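Diol-dehydratase (Roseburia inulinivorans, PDB 5I2A) is a B12-independent glycyl radical diol dehydratase, probably a lyase, that dehydrates 1,2-propanediol. Local coordinates at residues G178-G181 / V182-K185; E208-L211 / I212-A216. All blocks are in the same frame, centred on the assembly; numbering follows the deposited sequence.

Contact 1 of 2, residues G178-G181 / V182-K185; sequences GLNG and VKEK
Lys183 and Asn180, three residues apart on helix 171-190, meet through a single water. That water donates to Asn180 OD1 over a short 2.5 Å and accepts from Lys183 NZ at 2.9 Å, so it joins the amide oxygen to the ammonium. The lysine reaches it by lying back along the preceding turn: CG stands anti to its own carbonyl carbon (chi1 -71°), passes 3.3 Å from Leu179 O, and a bend at chi3 carries CE to 4.1 Å from Asn180 CA. Its methylene chain therefore runs alongside the backbone, and the stronger partner of NZ is the carboxylate of Asp215 on helix 200-233, in a salt bridge; the water is a second partner. With Lys183 cut back to an alanine, that carboxylate would probably be left without its counter-charge and the water without its ammonium donor, and the methylene packing beside Leu179 O would be lost.

On the buried side of the helix, Val182 turns CG2 beside its backbone N, 3.6 Å from Gly178 O, while Leu179 CD2 comes only loosely near that methyl. Leu179 packs on Phe526 and Val217, Val182 on Cys529 and Cys214.

Beneath the side chains run four i to i+4 backbone bonds, from Val182 N to Gly178 O through Lys185 N to Gly181 O. The straightest, Lys183 N to Leu179 O, is 2.9 Å with 166° at the hydrogen. The helix is kinked where the N atoms of Leu179 and Asn180 have no bond to the turn before; the backbone of these residues bonds with Pro255 and Glu256. The turn thus has an apolar side packed inward and a polar side where water and a carboxylate share one ammonium, an environment likely to keep the lysine protonated.

Contact 2 of 2, residues E208-L211 / I212-A216; sequences ESIL and ISCDA
Ile212 brings CG1 to 3.5 Å from Glu208 O, beyond the end of the carbonyl, and the same oxygen takes the Ile212 amide in a nearly straight bond of 169°. Its side chain also packs on Met51 and Arg55 of helix 49-63. Next, Ser213 grips Ser209 O twice: its amide donates at 3.0 Å and its OG at 2.9 Å, approaching from opposite faces of the carbonyl plane. With OG beside its own backbone N (chi1 -57°), the hydroxyl folds back onto the previous turn, the familiar way for a helical serine to satisfy itself where it is buried, here against Pro525 and Phe526. The amide bonds belong to the regular i to i+4 ladder of helix 200-233, a long helix of the pyruvate formate lyase-like region; the OG bond is an addition to it. Cys214 follows, its amide 2.8 Å from Ile210 O and nearly along the C=O axis, while SG sits 4.0 Å from Ile210 CG2, the branch that points anti to the isoleucine's backbone N. Asp215 N then bonds to Leu211 O at 3.0 Å, and the carboxylate leans over that turn with OD1 engaged by Lys183 of helix 171-190.

In the fold
Contacts 1 and 2 lie on consecutive helices, 171-190 and 200-233, with their centres about 10 Å apart. Lys183 does most of the joining: its NZ forms a 2.6 Å salt bridge with Asp215 OD1, its CG packs 3.7 Å from Cys214 CB, and its CB meets Leu211 CD2 at the same distance. Leu179 CD1 adds a touch on Cys214 O at 3.8 Å. Helix 525-529 is shared, taking Leu179 and Val182 from contact 1 and Ile210 and Ser213 from contact 2. The centres of contacts 1 and 2 lie about 31 and 29 Å from the chain's centre, so this is helix-to-helix packing in the outer part of the fold.

Contact 1 of 2, residues G178-G181 / V182-K185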
ATOM      1  N   GLY A 178      21.637  18.027 -15.234  1.00 16.33           N
ATOM      2  CA  GLY A 178      20.714  18.903 -14.535  1.00 15.56           C
ATOM      3  C   GLY A 178      19.421  18.203 -14.150  1.00 18.17           C
ATOM      4  O   GLY A 178      19.160  17.086 -14.594  1.00 16.77           O
ATOM      5  N   LEU A 179      18.612  18.853 -13.316  1.00 15.86           N
ATOM      6  CA  LEU A 179      17.287  18.332 -13.022  1.00 18.86           C
ATOM      7  C   LEU A 179      16.430  18.405 -14.288  1.00 22.03           C
ATOM      8  O   LEU A 179      15.474  17.658 -14.442  1.00 17.52           O
ATOM      9  CB  LEU A 179      16.630  19.093 -11.866  1.00 15.04           C
ATOM     10  CG  LEU A 179      17.311  18.883 -10.507  1.00 17.31           C
ATOM     11  CD1 LEU A 179      16.541  19.564  -9.392  1.00 14.18           C
ATOM     12  CD2 LEU A 179      17.499  17.393 -10.199  1.00 14.43           C
ATOM     13  N   ASN A 180      16.788  19.299 -15.206  1.00 23.36           N
ATOM     14  CA  ASN A 180      16.126  19.324 -16.500  1.00 19.57           C
ATOM     15  C   ASN A 180      16.326  18.002 -17.215  1.00 20.11           C
ATOM     16  O   ASN A 180      15.394  17.442 -17.775  1.00 20.86           O
ATOM     17  CB  ASN A 180      16.649  20.469 -17.357  1.00 23.49           C
ATOM     18  CG  ASN A 180      15.864  20.629 -18.619  1.00 27.24           C
ATOM     19  OD1 ASN A 180      14.697  21.023 -18.587  1.00 25.36           O
ATOM     20  ND2 ASN A 180      16.488  20.317 -19.745  1.00 27.61           N
ATOM     21  N   GLY A 181      17.557  17.500 -17.170  1.00 18.18           N
ATOM     22  CA  GLY A 181      17.873  16.206 -17.727  1.00 16.88           C
ATOM     23  C   GLY A 181      17.168  15.053 -17.024  1.00 20.24           C
ATOM     24  O   GLY A 181      16.768  14.088 -17.672  1.00 19.63           O
ATOM     25  N   VAL A 182      17.039  15.132 -15.702  1.00 18.11           N
ATOM     26  CA  VAL A 182      16.350  14.078 -14.969  1.00 20.18           C
ATOM     27  C   VAL A 182      14.876  14.044 -15.385  1.00 16.07           C
ATOM     28  O   VAL A 182      14.334  12.979 -15.636  1.00 20.15           O
ATOM     29  CB  VAL A 182      16.485  14.256 -13.435  1.00 16.81           C
ATOM     30  CG1 VAL A 182      15.585  13.271 -12.689  1.00 14.97           C
ATOM     31  CG2 VAL A 182      17.940  14.067 -13.024  1.00 10.87           C
ATOM     32  N   LYS A 183      14.256  15.211 -15.500  1.00 16.98           N
ATOM     33  CA  LYS A 183      12.866  15.302 -15.942  1.00 17.67           C
ATOM     34  C   LYS A 183      12.692  14.703 -17.329  1.00 20.52           C
ATOM     35  O   LYS A 183      11.719  13.991 -17.590  1.00 16.72           O
ATOM     36  CB  LYS A 183      12.389  16.749 -15.944  1.00 18.06           C
ATOM     37  CG  LYS A 183      12.202  17.323 -14.566  1.00 19.52           C
ATOM     38  CD  LYS A 183      11.423  18.615 -14.612  1.00 21.63           C
ATOM     39  CE  LYS A 183      12.184  19.719 -15.318  1.00 22.19           C
ATOM     40  NZ  LYS A 183      11.342  20.939 -15.491  1.00 23.19           N
ATOM     41  N   GLU A 184      13.650  14.969 -18.210  1.00 18.06           N
ATOM     42  CA  GLU A 184      13.571  14.419 -19.553  1.00 22.61           C
ATOM     43  C   GLU A 184      13.672  12.897 -19.529  1.00 20.31           C
ATOM     44  O   GLU A 184      13.013  12.215 -20.298  1.00 21.08           O
ATOM     45  CB  GLU A 184      14.657  15.008 -20.458  1.00 25.21           C
ATOM     46  CG  GLU A 184      14.323  14.889 -21.948  1.00 37.12           C
ATOM     47  CD  GLU A 184      12.816  14.966 -22.238  1.00 53.07           C
ATOM     48  OE1 GLU A 184      12.206  16.033 -21.978  1.00 49.22           O
ATOM     49  OE2 GLU A 184      12.239  13.953 -22.714  1.00 44.64           O
ATOM     50  N   LYS A 185      14.511  12.370 -18.653  1.00 18.36           N
ATOM     51  CA  LYS A 185      14.605  10.928 -18.451  1.00 16.12           C
ATOM     52  C   LYS A 185      13.252  10.367 -17.986  1.00 19.05           C
ATOM     53  O   LYS A 185      12.806   9.324 -18.441  1.00 17.03           O
ATOM     54  CB  LYS A 185      15.701  10.636 -17.434  1.00 22.09           C
ATOM     55  CG  LYS A 185      16.010   9.180 -17.114  1.00 23.53           C
ATOM     56  CD  LYS A 185      17.306   9.160 -16.279  1.00 31.54           C
ATOM     57  CE  LYS A 185      17.555   7.843 -15.560  1.00 31.19           C
ATOM     58  NZ  LYS A 185      18.768   7.957 -14.702  1.00 38.69           N
TER
HETATM   59  O   HOH W   1      13.854  22.071 -16.485  1.00 30.39           O

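Contact 2 of 2, residues E208-L211 / I212-A216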
ATOM      1  N   GLU A 208       5.073  11.210 -12.242  1.00 16.86           N
ATOM      2  CA  GLU A 208       4.594  12.593 -12.161  1.00 14.81           C
ATOM      3  C   GLU A 208       5.097  13.257 -10.892  1.00 15.92           C
ATOM      4  O   GLU A 208       5.416  14.441 -10.893  1.00 15.66           O
ATOM      5  CB  GLU A 208       3.067  12.681 -12.186  1.00 13.32           C
ATOM      6  CG  GLU A 208       2.403  12.084 -13.409  1.00 21.75           C
ATOM      7  CD  GLU A 208       2.345  13.031 -14.588  1.00 35.75           C
ATOM      8  OE1 GLU A 208       3.013  14.092 -14.553  1.00 30.53           O
ATOM      9  OE2 GLU A 208       1.612  12.708 -15.552  1.00 38.51           O
ATOM     10  N   SER A 209       5.138  12.487  -9.808  1.00 13.75           N
ATOM     11  CA  SER A 209       5.649  12.968  -8.528  1.00 15.53           C
ATOM     12  C   SER A 209       7.110  13.409  -8.620  1.00 11.99           C
ATOM     13  O   SER A 209       7.510  14.377  -7.984  1.00 16.58           O
ATOM     14  CB  SER A 209       5.518  11.885  -7.457  1.00 15.59           C
ATOM     15  OG  SER A 209       4.155  11.624  -7.197  1.00 19.32           O
ATOM     16  N   ILE A 210       7.902  12.688  -9.400  1.00 12.90           N
ATOM     17  CA  ILE A 210       9.284  13.093  -9.609  1.00 14.05           C
ATOM     18  C   ILE A 210       9.353  14.452 -10.314  1.00 15.78           C
ATOM     19  O   ILE A 210      10.117  15.325  -9.907  1.00 14.75           O
ATOM     20  CB  ILE A 210      10.067  12.056 -10.414  1.00 13.86           C
ATOM     21  CG1 ILE A 210      10.214  10.760  -9.606  1.00 14.05           C
ATOM     22  CG2 ILE A 210      11.440  12.618 -10.817  1.00 12.86           C
ATOM     23  CD1 ILE A 210      10.919   9.598 -10.377  1.00 10.78           C
ATOM     24  N   LEU A 211       8.543  14.634 -11.358  1.00 18.90           N
ATOM     25  CA  LEU A 211       8.540  15.894 -12.102  1.00 15.71           C
ATOM     26  C   LEU A 211       8.254  17.069 -11.163  1.00 15.62           C
ATOM     27  O   LEU A 211       8.963  18.072 -11.153  1.00 17.52           O
ATOM     28  CB  LEU A 211       7.507  15.854 -13.244  1.00 14.56           C
ATOM     29  CG  LEU A 211       7.794  14.880 -14.392  1.00 16.31           C
ATOM     30  CD1 LEU A 211       6.737  14.998 -15.484  1.00 15.56           C
ATOM     31  CD2 LEU A 211       9.193  15.098 -14.959  1.00 14.00           C
ATOM     32  N   ILE A 212       7.222  16.914 -10.352  1.00 14.36           N
ATOM     33  CA  ILE A 212       6.850  17.926  -9.387  1.00 14.82           C
ATOM     34  C   ILE A 212       7.999  18.199  -8.405  1.00 19.46           C
ATOM     35  O   ILE A 212       8.313  19.356  -8.118  1.00 16.13           O
ATOM     36  CB  ILE A 212       5.573  17.514  -8.641  1.00 15.31           C
ATOM     37  CG1 ILE A 212       4.394  17.532  -9.623  1.00 17.29           C
ATOM     38  CG2 ILE A 212       5.304  18.451  -7.465  1.00 16.71           C
ATOM     39  CD1 ILE A 212       3.156  16.824  -9.134  1.00 15.34           C
ATOM     40  N   SER A 213       8.649  17.142  -7.932  1.00 14.98           N
ATOM     41  CA  SER A 213       9.742  17.300  -6.976  1.00 14.21           C
ATOM     42  C   SER A 213      10.955  17.987  -7.619  1.00 15.08           C
ATOM     43  O   SER A 213      11.614  18.802  -6.989  1.00 14.28           O
ATOM     44  CB  SER A 213      10.153  15.939  -6.388  1.00 11.86           C
ATOM     45  OG  SER A 213       9.050  15.299  -5.766  1.00 15.70           O
ATOM     46  N   CYS A 214      11.255  17.651  -8.867  1.00 15.53           N
ATOM     47  CA  CYS A 214      12.362  18.305  -9.543  1.00 15.46           C
ATOM     48  C   CYS A 214      12.073  19.798  -9.741  1.00 17.14           C
ATOM     49  O   CYS A 214      12.933  20.644  -9.473  1.00 18.88           O
ATOM     50  CB  CYS A 214      12.650  17.634 -10.878  1.00 13.43           C
ATOM     51  SG  CYS A 214      13.466  16.045 -10.718  1.00 17.05           S
ATOM     52  N   ASP A 215      10.859  20.128 -10.170  1.00 18.03           N
ATOM     53  CA  ASP A 215      10.496  21.529 -10.362  1.00 14.53           C
ATOM     54  C   ASP A 215      10.476  22.309  -9.039  1.00 19.56           C
ATOM     55  O   ASP A 215      10.792  23.494  -9.020  1.00 20.73           O
ATOM     56  CB  ASP A 215       9.152  21.645 -11.081  1.00 16.15           C
ATOM     57  CG  ASP A 215       9.269  21.334 -12.568  1.00 23.19           C
ATOM     58  OD1 ASP A 215      10.349  21.590 -13.141  1.00 24.77           O
ATOM     59  OD2 ASP A 215       8.296  20.828 -13.165  1.00 24.24           O
ATOM     60  N   ALA A 216      10.141  21.639  -7.938  1.00 16.49           N
ATOM     61  CA  ALA A 216      10.207  22.256  -6.619  1.00 14.51           C
ATOM     62  C   ALA A 216      11.640  22.684  -6.240  1.00 14.91           C
ATOM     63  O   ALA A 216      11.854  23.743  -5.668  1.00 15.69           O
ATOM     64  CB  ALA A 216       9.655  21.307  -5.571  1.00 12.71           C
TER